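Local coordinates for oligogalacturonate lyase (PDB 3PE7), which cleaves oligogalacturonates, short fragments of pectin, by beta-elimination in the cytoplasm, and carries manganese and calcium ions on a seven-bladed beta-propeller, at residues P29-R35 with H372-L377; E143-W149 with F161-C167; S201-H207 with R217-E223. All blocks are in the same frame, centred on the assembly; numbering follows the deposited sequence.

Interaction 1 (P29-R35 with H372-L377)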
loop_
_atom_site.group_PDB
_atom_site.type_symbol
_atom_site.label_atom_id
_atom_site.label_comp_id
_atom_site.label_asym_id
_atom_site.label_seq_id
_atom_site.Cartn_x
_atom_site.Cartn_y
_atom_site.Cartn_z
ATOM N N PRO A 29 10.947 19.506 3.325
ATOM C CA PRO A 29 10.378 19.043 4.592
ATOM C C PRO A 29 9.679 20.137 5.403
ATOM O O PRO A 29 9.334 19.903 6.564
ATOM C CB PRO A 29 11.592 18.460 5.330
ATOM C CG PRO A 29 12.761 19.209 4.780
ATOM C CD PRO A 29 12.421 19.411 3.323
ATOM N N ASP A 30 9.475 21.309 4.805
ATOM C CA ASP A 30 8.565 22.281 5.406
ATOM C C ASP A 30 7.157 22.143 4.831
ATOM O O ASP A 30 6.257 22.912 5.203
ATOM C CB ASP A 30 9.075 23.725 5.239
ATOM C CG ASP A 30 9.005 24.203 3.815
ATOM O OD1 ASP A 30 9.422 23.466 2.890
ATOM O OD2 ASP A 30 8.490 25.322 3.604
ATOM N N VAL A 31 6.951 21.186 3.920
ATOM C CA VAL A 31 5.606 20.864 3.407
ATOM C C VAL A 31 5.390 19.353 3.558
ATOM O O VAL A 31 6.235 18.569 3.130
ATOM C CB VAL A 31 5.454 21.267 1.921
ATOM C CG1 VAL A 31 4.052 20.877 1.377
ATOM C CG2 VAL A 31 5.759 22.748 1.769
ATOM N N THR A 32 4.268 18.950 4.150
ATOM C CA THR A 32 3.980 17.519 4.279
ATOM C C THR A 32 3.745 16.888 2.914
ATOM O O THR A 32 2.830 17.277 2.191
ATOM C CB THR A 32 2.769 17.278 5.210
ATOM O OG1 THR A 32 3.131 17.701 6.527
ATOM C CG2 THR A 32 2.348 15.798 5.221
ATOM N N CYS A 33 4.612 15.936 2.556
ATOM C CA CYS A 33 4.457 15.145 1.330
ATOM C C CYS A 33 4.682 13.679 1.683
ATOM O O CYS A 33 5.495 13.347 2.554
ATOM C CB CYS A 33 5.489 15.558 0.273
ATOM S SG CYS A 33 5.344 17.293 -0.256
ATOM N N HIS A 34 3.971 12.790 1.015
ATOM C CA HIS A 34 4.138 11.377 1.324
ATOM C C HIS A 34 3.887 10.525 0.100
ATOM O O HIS A 34 3.167 10.919 -0.817
ATOM C CB HIS A 34 3.163 10.942 2.435
ATOM C CG HIS A 34 1.733 11.010 2.005
ATOM N ND1 HIS A 34 1.105 9.966 1.357
ATOM C CD2 HIS A 34 0.838 12.027 2.045
ATOM C CE1 HIS A 34 -0.141 10.320 1.073
ATOM N NE2 HIS A 34 -0.323 11.570 1.467
ATOM N N ARG A 35 4.490 9.341 0.088
ATOM C CA ARG A 35 4.223 8.396 -0.994
ATOM C C ARG A 35 2.883 7.690 -0.787
ATOM O O ARG A 35 2.322 7.728 0.309
ATOM C CB ARG A 35 5.378 7.400 -1.063
ATOM C CG ARG A 35 5.287 6.404 0.057
ATOM C CD ARG A 35 4.576 5.179 -0.547
ATOM N NE ARG A 35 5.648 4.407 -1.040
ATOM C CZ ARG A 35 5.730 3.586 -2.077
ATOM N NH1 ARG A 35 4.734 3.296 -2.934
ATOM N NH2 ARG A 35 6.921 3.051 -2.231
ATOM N N HIS A 372 13.498 14.914 8.651
ATOM C CA HIS A 372 13.978 16.287 8.488
ATOM C C HIS A 372 12.942 17.369 8.774
ATOM O O HIS A 372 13.175 18.552 8.479
ATOM C CB HIS A 372 14.588 16.456 7.092
ATOM C CG HIS A 372 15.712 15.508 6.825
ATOM N ND1 HIS A 372 15.790 14.752 5.673
ATOM C CD2 HIS A 372 16.785 15.164 7.578
ATOM C CE1 HIS A 372 16.874 13.996 5.721
ATOM N NE2 HIS A 372 17.494 14.225 6.868
ATOM N N GLY A 373 11.807 16.964 9.341
ATOM C CA GLY A 373 10.771 17.918 9.732
ATOM C C GLY A 373 9.391 17.331 9.518
ATOM O O GLY A 373 8.892 16.571 10.341
ATOM N N LYS A 374 8.783 17.665 8.393
ATOM C CA LYS A 374 7.501 17.070 8.046
ATOM C C LYS A 374 7.782 15.852 7.162
ATOM O O LYS A 374 8.900 15.701 6.665
ATOM C CB LYS A 374 6.626 18.098 7.334
ATOM C CG LYS A 374 6.258 19.291 8.237
ATOM C CD LYS A 374 5.577 20.361 7.425
ATOM C CE LYS A 374 5.189 21.551 8.278
ATOM N NZ LYS A 374 4.597 22.591 7.382
ATOM N N PRO A 375 6.767 14.999 6.951
ATOM C CA PRO A 375 6.907 13.900 5.991
ATOM C C PRO A 375 7.446 14.363 4.627
ATOM O O PRO A 375 7.020 15.396 4.094
ATOM C CB PRO A 375 5.479 13.387 5.844
ATOM C CG PRO A 375 4.871 13.670 7.204
ATOM C CD PRO A 375 5.434 15.009 7.587
ATOM N N ALA A 376 8.390 13.596 4.088
ATOM C CA ALA A 376 8.984 13.880 2.780
ATOM C C ALA A 376 9.257 12.554 2.072
ATOM O O ALA A 376 9.243 11.487 2.702
ATOM C CB ALA A 376 10.305 14.710 2.941
ATOM N N LEU A 377 9.504 12.629 0.772
ATOM C CA LEU A 377 9.831 11.458 -0.038
ATOM C C LEU A 377 11.338 11.331 -0.241
ATOM O O LEU A 377 12.043 12.320 -0.462
ATOM C CB LEU A 377 9.126 11.522 -1.405
ATOM C CG LEU A 377 7.645 11.083 -1.381
ATOM C CD1 LEU A 377 6.755 12.215 -0.883
ATOM C CD2 LEU A 377 7.209 10.596 -2.745
HETATM O O HOH W 1 2.306 21.141 5.430
#
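K374 lies stretched along the turn P29-V31, its side chain fully extended beyond CG, so that CB and CG pass over P29 O and the terminal amine arrives at D30. K374 NZ bonds D30 O at 2.8 Å from above the carbonyl plane, and the backbone K374 N also bonds P29 O, at 2.9 Å. A long, flexible lysine suits this place because its extended chain follows the turn and brings a donor to D30 O. T32 stands across it at about a right angle, OG1 resting on K374 CB at 3.6 Å. Its other branch, anti to the backbone N (OG1 takes chi1 -65°), faces the ring of P375 obliquely; T32 CG2 lies 3.9 Å from P375 CG. Proline suits this spot because its ring restricts the backbone and turns a flat apolar side to T32. Its carbonyl is presented to C33: C33 N reaches P375 O at 2.9 Å, nearly straight at 173°.

L377 then slides CD1 against the backbone of H34, 3.4 Å from H34 N, and touches C33 CB, while CD2 leans on R35 CB. At the outer end P29 CB packs on H372 O at 3.5 Å, and G373 adopts backbone angles that favour glycine.

Strand 33-34 belongs to one blade and strand 376-381 to the neighbouring blade, which combines N- and C-terminal strands. R35, held by S357 and L366, lies beside the manganese ligand H355. Three hydrogen bonds to carbonyl oxygens thus fasten the two blades; the carboxylate of D30 makes no salt bridge with K374, so the lysine's charge probably settles mainly on backbone dipoles and solvent.

Interaction 2 (E143-W149 with F161-C167); sequences EIRREDW and FYFTKPC
F161 pushes its ring into a hollow shaped by I144, D148 and W149, where the long connection between the two middle strands of a propeller blade, 138-145 and 168-174, folds back on itself. The ring is a flat wedge: I144 CD1 abuts its edge at CE2, D148 O lies in the ring plane 3.1 Å from F161 CE1, and W149 offers the edge of its indole toward the face, the planes at 82° in an offset edge-to-face pair. W189 meets the ring as well, so a large aromatic suits the site. CG of F161, anti to its backbone N at chi1 -171°, carries the ring inward.

Beside it, the compact ring of P166 fills a second notch, P166 CB lying 4.1 Å from I144 CG2 and 4.0 Å from D148 CB. C167 is a small knob set between R145 and D148, its CB 3.3 Å from D148 OD2 and its SG 3.7 Å from R145 NH2. Its backbone is gripped twice: C167 O accepts from R145 N at 3.0 Å, just before strand 168-174, and C167 N donates to D148 OD2 at 2.8 Å, on the anti side of the carboxylate. A short acid suits this last role, and a water donates to both D148 OD2 and K165 O.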
loop_
_atom_site.group_PDB
_atom_site.type_symbol
_atom_site.label_atom_id
_atom_site.label_comp_id
_atom_site.label_asym_id
_atom_site.label_seq_id
_atom_site.Cartn_x
_atom_site.Cartn_y
_atom_site.Cartn_z
ATOM N N GLU A 143 -17.314 -2.340 1.239
ATOM C CA GLU A 143 -18.300 -1.381 1.740
ATOM C C GLU A 143 -18.914 -1.921 3.019
ATOM O O GLU A 143 -19.184 -3.123 3.138
ATOM C CB GLU A 143 -19.390 -1.127 0.695
ATOM C CG GLU A 143 -18.865 -0.413 -0.558
ATOM C CD GLU A 143 -19.897 -0.292 -1.653
ATOM O OE1 GLU A 143 -21.058 -0.739 -1.455
ATOM O OE2 GLU A 143 -19.539 0.279 -2.705
ATOM N N ILE A 144 -19.114 -1.037 3.992
ATOM C CA ILE A 144 -19.652 -1.431 5.296
ATOM C C ILE A 144 -20.992 -0.729 5.476
ATOM O O ILE A 144 -21.133 0.435 5.102
ATOM C CB ILE A 144 -18.684 -1.044 6.448
ATOM C CG1 ILE A 144 -17.309 -1.705 6.212
ATOM C CG2 ILE A 144 -19.298 -1.393 7.827
ATOM C CD1 ILE A 144 -16.277 -1.571 7.366
ATOM N N ARG A 145 -21.984 -1.441 6.002
ATOM C CA ARG A 145 -23.298 -0.837 6.165
ATOM C C ARG A 145 -23.158 0.379 7.077
ATOM O O ARG A 145 -22.485 0.304 8.101
ATOM C CB ARG A 145 -24.300 -1.845 6.740
ATOM C CG ARG A 145 -25.732 -1.391 6.561
ATOM C CD ARG A 145 -26.737 -2.354 7.186
ATOM N NE ARG A 145 -26.735 -3.671 6.548
ATOM C CZ ARG A 145 -27.255 -3.942 5.348
ATOM N NH1 ARG A 145 -27.833 -2.993 4.620
ATOM N NH2 ARG A 145 -27.208 -5.183 4.875
ATOM N N ARG A 146 -23.773 1.492 6.687
ATOM C CA ARG A 146 -23.638 2.748 7.449
ATOM C C ARG A 146 -23.990 2.571 8.930
ATOM O O ARG A 146 -23.309 3.110 9.806
ATOM C CB ARG A 146 -24.499 3.863 6.845
ATOM C CG ARG A 146 -24.374 5.193 7.610
ATOM C CD ARG A 146 -25.180 6.304 6.978
ATOM N NE ARG A 146 -24.691 6.621 5.642
ATOM C CZ ARG A 146 -23.585 7.311 5.378
ATOM N NH1 ARG A 146 -22.813 7.765 6.356
ATOM N NH2 ARG A 146 -23.246 7.532 4.115
ATOM N N GLU A 147 -25.074 1.838 9.193
ATOM C CA GLU A 147 -25.524 1.525 10.554
ATOM C C GLU A 147 -24.434 0.904 11.407
ATOM O O GLU A 147 -24.408 1.087 12.636
ATOM C CB GLU A 147 -26.682 0.527 10.501
ATOM C CG GLU A 147 -28.019 1.028 10.949
ATOM C CD GLU A 147 -28.896 -0.138 11.391
ATOM O OE1 GLU A 147 -29.520 -0.055 12.483
ATOM O OE2 GLU A 147 -28.920 -1.156 10.655
ATOM N N ASP A 148 -23.554 0.148 10.751
ATOM C CA ASP A 148 -22.492 -0.594 11.423
ATOM C C ASP A 148 -21.158 0.147 11.404
ATOM O O ASP A 148 -20.222 -0.261 12.090
ATOM C CB ASP A 148 -22.295 -1.951 10.749
ATOM C CG ASP A 148 -23.458 -2.886 10.969
ATOM O OD1 ASP A 148 -24.302 -2.597 11.855
ATOM O OD2 ASP A 148 -23.522 -3.927 10.272
ATOM N N TRP A 149 -21.068 1.217 10.622
ATOM C CA TRP A 149 -19.812 1.943 10.486
ATOM C C TRP A 149 -19.624 2.977 11.582
ATOM O O TRP A 149 -20.580 3.653 11.971
ATOM C CB TRP A 149 -19.715 2.634 9.122
ATOM C CG TRP A 149 -18.471 3.479 8.991
ATOM C CD1 TRP A 149 -18.404 4.851 8.897
ATOM C CD2 TRP A 149 -17.118 3.012 8.984
ATOM N NE1 TRP A 149 -17.092 5.251 8.807
ATOM C CE2 TRP A 149 -16.282 4.147 8.852
ATOM C CE3 TRP A 149 -16.525 1.741 9.081
ATOM C CZ2 TRP A 149 -14.883 4.054 8.822
ATOM C CZ3 TRP A 149 -15.130 1.648 9.037
ATOM C CH2 TRP A 149 -14.327 2.800 8.913
ATOM N N PHE A 161 -13.948 -2.292 17.191
ATOM C CA PHE A 161 -14.800 -2.427 16.012
ATOM C C PHE A 161 -14.963 -3.894 15.598
ATOM O O PHE A 161 -16.041 -4.310 15.161
ATOM C CB PHE A 161 -14.212 -1.620 14.856
ATOM C CG PHE A 161 -15.118 -1.521 13.676
ATOM C CD1 PHE A 161 -16.370 -0.907 13.783
ATOM C CD2 PHE A 161 -14.730 -2.039 12.445
ATOM C CE1 PHE A 161 -17.214 -0.817 12.673
ATOM C CE2 PHE A 161 -15.573 -1.939 11.333
ATOM C CZ PHE A 161 -16.814 -1.332 11.451
ATOM N N TYR A 162 -13.883 -4.649 15.737
ATOM C CA TYR A 162 -13.863 -6.071 15.378
ATOM C C TYR A 162 -14.997 -6.869 16.051
ATOM O O TYR A 162 -15.639 -7.705 15.417
ATOM C CB TYR A 162 -12.501 -6.669 15.738
ATOM C CG TYR A 162 -12.453 -8.188 15.762
ATOM C CD1 TYR A 162 -12.422 -8.889 16.977
ATOM C CD2 TYR A 162 -12.429 -8.919 14.579
ATOM C CE1 TYR A 162 -12.378 -10.284 17.004
ATOM C CE2 TYR A 162 -12.393 -10.316 14.592
ATOM C CZ TYR A 162 -12.363 -10.992 15.807
ATOM O OH TYR A 162 -12.310 -12.369 15.825
ATOM N N PHE A 163 -15.256 -6.573 17.318
ATOM C CA PHE A 163 -16.234 -7.334 18.098
ATOM C C PHE A 163 -17.685 -7.019 17.743
ATOM O O PHE A 163 -18.593 -7.772 18.130
ATOM C CB PHE A 163 -15.993 -7.107 19.593
ATOM C CG PHE A 163 -14.617 -7.490 20.045
ATOM C CD1 PHE A 163 -14.336 -8.800 20.425
ATOM C CD2 PHE A 163 -13.594 -6.545 20.084
ATOM C CE1 PHE A 163 -13.050 -9.156 20.852
ATOM C CE2 PHE A 163 -12.295 -6.896 20.508
ATOM C CZ PHE A 163 -12.031 -8.200 20.892
ATOM N N THR A 164 -17.905 -5.933 17.001
ATOM C CA THR A 164 -19.251 -5.528 16.592
ATOM C C THR A 164 -19.816 -6.346 15.433
ATOM O O THR A 164 -20.989 -6.226 15.119
ATOM C CB THR A 164 -19.332 -4.029 16.218
ATOM O OG1 THR A 164 -18.557 -3.780 15.044
ATOM C CG2 THR A 164 -18.851 -3.134 17.365
ATOM N N LYS A 165 -18.975 -7.171 14.802
ATOM C CA LYS A 165 -19.398 -7.988 13.653
ATOM C C LYS A 165 -20.128 -7.170 12.592
ATOM O O LYS A 165 -21.301 -7.444 12.271
ATOM C CB LYS A 165 -20.264 -9.180 14.102
ATOM C CG LYS A 165 -19.494 -10.260 14.831
ATOM C CD LYS A 165 -20.388 -11.451 15.150
ATOM C CE LYS A 165 -19.849 -12.237 16.322
ATOM N NZ LYS A 165 -18.766 -13.198 15.946
ATOM N N PRO A 166 -19.446 -6.156 12.037
ATOM C CA PRO A 166 -20.084 -5.274 11.065
ATOM C C PRO A 166 -20.433 -6.017 9.782
ATOM O O PRO A 166 -19.717 -6.947 9.392
ATOM C CB PRO A 166 -19.002 -4.238 10.762
ATOM C CG PRO A 166 -17.690 -4.969 11.049
ATOM C CD PRO A 166 -18.014 -5.841 12.233
ATOM N N CYS A 167 -21.524 -5.598 9.151
ATOM C CA CYS A 167 -21.928 -6.126 7.857
ATOM C C CYS A 167 -21.059 -5.505 6.763
ATOM O O CYS A 167 -21.129 -4.304 6.500
ATOM C CB CYS A 167 -23.395 -5.838 7.588
ATOM S SG CYS A 167 -23.951 -6.440 5.966
HETATM O O HOH W 2 -20.452 -2.199 13.860
HETATM O O HOH W 3 -24.281 -6.289 11.538
#

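Interaction 3 (S201-H207 with R217-E223); sequences STVAFCH and RMWLINE
Just before strand 218-222, R217 O accepts a hydrogen bond from H207 N, and the R217 side chain bends at chi2 and chi3 to lay a face of the guanidinium over C206 SG, 3.6 Å from R217 CZ. The polarisable sulfur suits that flat cation, whose nitrogens also form salt bridges to E243 and E208; a water joins R217 NE to H207 O. M218 points to the next blade, against E243 and Y254 (strands 238-245 and 252-258).

W219 pairs with F205 through two backbone bonds and is the hub of an aromatic cluster. Its CB sits over the F205 ring, 3.7 Å from the centroid in a CH-pi contact, because F205 CG lies between backbone N and carbonyl carbon (chi1 66°), which swings the ring across the strand. The five-membered ring of the indole stacks face-to-face on H207, centroids 3.8 Å apart and planes at 22°. Outside partners fix the rotation of both: W219 NE1 donates to A216 O, and H207 ND1 bonds D215.

L220 packs CD2 on A204 CB at 3.7 Å; the small methyl suits a pair whose A204 CA and L220 CA are 4.4 Å apart. I221 bonds V203 in both directions and touches F205 CE2 with CG2, at 3.8 Å. N222 OD1 shares a water with T202 OG1 and S201 O and is held by R229, while N222 ND2 bonds T226 and T202 OG1 bonds D199. Beyond the last bridge, E223 N donates to S201 O at 3.1 Å, while its carboxylate reaches K138 and Y195.

Alternating pairs mark antiparallel strands; being consecutive, they form a beta hairpin, the middle two strands of a four-stranded propeller blade.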
loop_
_atom_site.group_PDB
_atom_site.type_symbol
_atom_site.label_atom_id
_atom_site.label_comp_id
_atom_site.label_asym_id
_atom_site.label_seq_id
_atom_site.Cartn_x
_atom_site.Cartn_y
_atom_site.Cartn_z
ATOM N N SER A 201 -9.761 -14.382 -11.782
ATOM C CA SER A 201 -10.574 -15.392 -11.126
ATOM C C SER A 201 -10.252 -15.543 -9.626
ATOM O O SER A 201 -11.008 -16.185 -8.897
ATOM C CB SER A 201 -10.436 -16.740 -11.847
ATOM O OG SER A 201 -11.097 -16.721 -13.122
ATOM N N THR A 202 -9.147 -14.943 -9.167
ATOM C CA THR A 202 -8.723 -15.078 -7.775
ATOM C C THR A 202 -8.657 -13.721 -7.054
ATOM O O THR A 202 -7.955 -12.812 -7.490
ATOM C CB THR A 202 -7.352 -15.776 -7.669
ATOM O OG1 THR A 202 -7.426 -17.063 -8.304
ATOM C CG2 THR A 202 -6.957 -16.004 -6.218
ATOM N N VAL A 203 -9.397 -13.612 -5.954
ATOM C CA VAL A 203 -9.336 -12.421 -5.100
ATOM C C VAL A 203 -8.913 -12.814 -3.688
ATOM O O VAL A 203 -9.523 -13.702 -3.064
ATOM C CB VAL A 203 -10.714 -11.683 -5.063
ATOM C CG1 VAL A 203 -10.652 -10.416 -4.171
ATOM C CG2 VAL A 203 -11.178 -11.327 -6.482
ATOM N N ALA A 204 -7.850 -12.176 -3.182
ATOM C CA ALA A 204 -7.443 -12.373 -1.804
ATOM C C ALA A 204 -8.124 -11.295 -0.986
ATOM O O ALA A 204 -8.398 -10.217 -1.500
ATOM C CB ALA A 204 -5.913 -12.279 -1.653
ATOM N N PHE A 205 -8.416 -11.606 0.273
ATOM C CA PHE A 205 -8.973 -10.611 1.223
ATOM C C PHE A 205 -8.703 -11.099 2.628
ATOM O O PHE A 205 -8.269 -12.231 2.827
ATOM C CB PHE A 205 -10.487 -10.388 1.009
ATOM C CG PHE A 205 -11.336 -11.595 1.336
ATOM C CD1 PHE A 205 -12.023 -11.676 2.547
ATOM C CD2 PHE A 205 -11.472 -12.645 0.423
ATOM C CE1 PHE A 205 -12.801 -12.784 2.847
ATOM C CE2 PHE A 205 -12.257 -13.757 0.731
ATOM C CZ PHE A 205 -12.921 -13.821 1.940
ATOM N N CYS A 206 -8.929 -10.239 3.620
ATOM C CA CYS A 206 -8.639 -10.622 5.001
ATOM C C CYS A 206 -9.842 -10.540 5.930
ATOM O O CYS A 206 -10.839 -9.860 5.649
ATOM C CB CYS A 206 -7.483 -9.784 5.587
ATOM S SG CYS A 206 -7.868 -8.032 5.941
ATOM N N HIS A 207 -9.712 -11.240 7.048
ATOM C CA HIS A 207 -10.553 -10.971 8.213
ATOM C C HIS A 207 -9.762 -9.984 9.045
ATOM O O HIS A 207 -8.720 -10.334 9.615
ATOM C CB HIS A 207 -10.837 -12.254 8.984
ATOM C CG HIS A 207 -11.795 -13.175 8.288
ATOM N ND1 HIS A 207 -12.233 -14.354 8.856
ATOM C CD2 HIS A 207 -12.396 -13.096 7.076
ATOM C CE1 HIS A 207 -13.066 -14.958 8.026
ATOM N NE2 HIS A 207 -13.167 -14.226 6.930
ATOM N N ARG A 217 -6.413 -14.997 9.221
ATOM C CA ARG A 217 -6.189 -13.723 8.592
ATOM C C ARG A 217 -6.555 -13.761 7.113
ATOM O O ARG A 217 -7.337 -12.957 6.653
ATOM C CB ARG A 217 -4.722 -13.342 8.733
ATOM C CG ARG A 217 -4.494 -11.926 9.089
ATOM C CD ARG A 217 -4.573 -10.959 7.953
ATOM N NE ARG A 217 -5.107 -9.742 8.506
ATOM C CZ ARG A 217 -4.939 -8.510 8.039
ATOM N NH1 ARG A 217 -4.233 -8.266 6.946
ATOM N NH2 ARG A 217 -5.509 -7.514 8.690
ATOM N N MET A 218 -5.985 -14.714 6.380
ATOM C CA MET A 218 -5.916 -14.628 4.924
ATOM C C MET A 218 -6.868 -15.604 4.237
ATOM O O MET A 218 -6.903 -16.790 4.563
ATOM C CB MET A 218 -4.486 -14.905 4.439
ATOM C CG MET A 218 -3.427 -13.914 4.918
ATOM S SD MET A 218 -1.753 -14.591 4.660
ATOM C CE MET A 218 -1.533 -14.379 2.927
ATOM N N TRP A 219 -7.608 -15.072 3.271
ATOM C CA TRP A 219 -8.614 -15.826 2.523
ATOM C C TRP A 219 -8.487 -15.585 1.030
ATOM O O TRP A 219 -7.958 -14.560 0.586
ATOM C CB TRP A 219 -10.021 -15.414 2.986
ATOM C CG TRP A 219 -10.240 -15.774 4.423
ATOM C CD1 TRP A 219 -9.753 -15.108 5.512
ATOM C CD2 TRP A 219 -10.951 -16.913 4.933
ATOM N NE1 TRP A 219 -10.134 -15.743 6.662
ATOM C CE2 TRP A 219 -10.870 -16.853 6.339
ATOM C CE3 TRP A 219 -11.669 -17.969 4.334
ATOM C CZ2 TRP A 219 -11.466 -17.816 7.173
ATOM C CZ3 TRP A 219 -12.272 -18.932 5.173
ATOM C CH2 TRP A 219 -12.161 -18.837 6.573
ATOM N N LEU A 220 -8.927 -16.563 0.253
ATOM C CA LEU A 220 -9.091 -16.391 -1.174
ATOM C C LEU A 220 -10.552 -16.673 -1.509
ATOM O O LEU A 220 -11.228 -17.439 -0.817
ATOM C CB LEU A 220 -8.208 -17.366 -1.957
ATOM C CG LEU A 220 -6.695 -17.306 -1.807
ATOM C CD1 LEU A 220 -6.106 -18.415 -2.675
ATOM C CD2 LEU A 220 -6.175 -15.954 -2.292
ATOM N N ILE A 221 -11.031 -16.049 -2.574
ATOM C CA ILE A 221 -12.351 -16.381 -3.118
ATOM C C ILE A 221 -12.292 -16.213 -4.626
ATOM O O ILE A 221 -11.500 -15.407 -5.149
ATOM C CB ILE A 221 -13.473 -15.498 -2.477
ATOM C CG1 ILE A 221 -14.873 -16.075 -2.737
ATOM C CG2 ILE A 221 -13.353 -14.028 -2.919
ATOM C CD1 ILE A 221 -15.954 -15.447 -1.840
ATOM N N ASN A 222 -13.110 -16.982 -5.340
ATOM C CA ASN A 222 -13.243 -16.765 -6.772
ATOM C C ASN A 222 -14.003 -15.484 -7.035
ATOM O O ASN A 222 -14.828 -15.059 -6.211
ATOM C CB ASN A 222 -13.959 -17.937 -7.449
ATOM C CG ASN A 222 -13.160 -19.229 -7.415
ATOM O OD1 ASN A 222 -11.961 -19.251 -7.119
ATOM N ND2 ASN A 222 -13.829 -20.322 -7.758
ATOM N N GLU A 223 -13.739 -14.886 -8.194
ATOM C CA GLU A 223 -14.379 -13.643 -8.600
ATOM C C GLU A 223 -15.904 -13.741 -8.573
ATOM O O GLU A 223 -16.580 -12.761 -8.284
ATOM C CB GLU A 223 -13.915 -13.249 -9.993
ATOM C CG GLU A 223 -14.166 -11.799 -10.346
ATOM C CD GLU A 223 -13.795 -11.490 -11.760
ATOM O OE1 GLU A 223 -13.431 -10.327 -12.031
ATOM O OE2 GLU A 223 -13.852 -12.420 -12.604
HETATM O O HOH W 4 -9.566 -18.598 -7.513
HETATM O O HOH W 5 -13.881 -15.009 -13.185
HETATM O O HOH W 6 -6.474 -9.337 11.069
#

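In the fold
The three contacts sample different blades of the propeller. Interaction 1 joins residues over 330 positions apart, bringing strand 33-34 of one sheet against strand 376-381 of the sheet that mixes both chain ends. The other two come within that span, one after the other: interaction 2 lies beside the sheet 124-132 to 180-186, in the connection between strands 138-145 and 168-174, and interaction 3 on the next sheet, 190-196 to 229-230. Their centres are 19 Å apart, nearest atoms about 6 Å, whereas the centre of interaction 1 lies 34 Å and 35 Å from theirs, across the chain's centre from interaction 3. The two local contacts lie within single blades; interaction 1 joins the closing blade to its neighbour and so probably helps complete the ring.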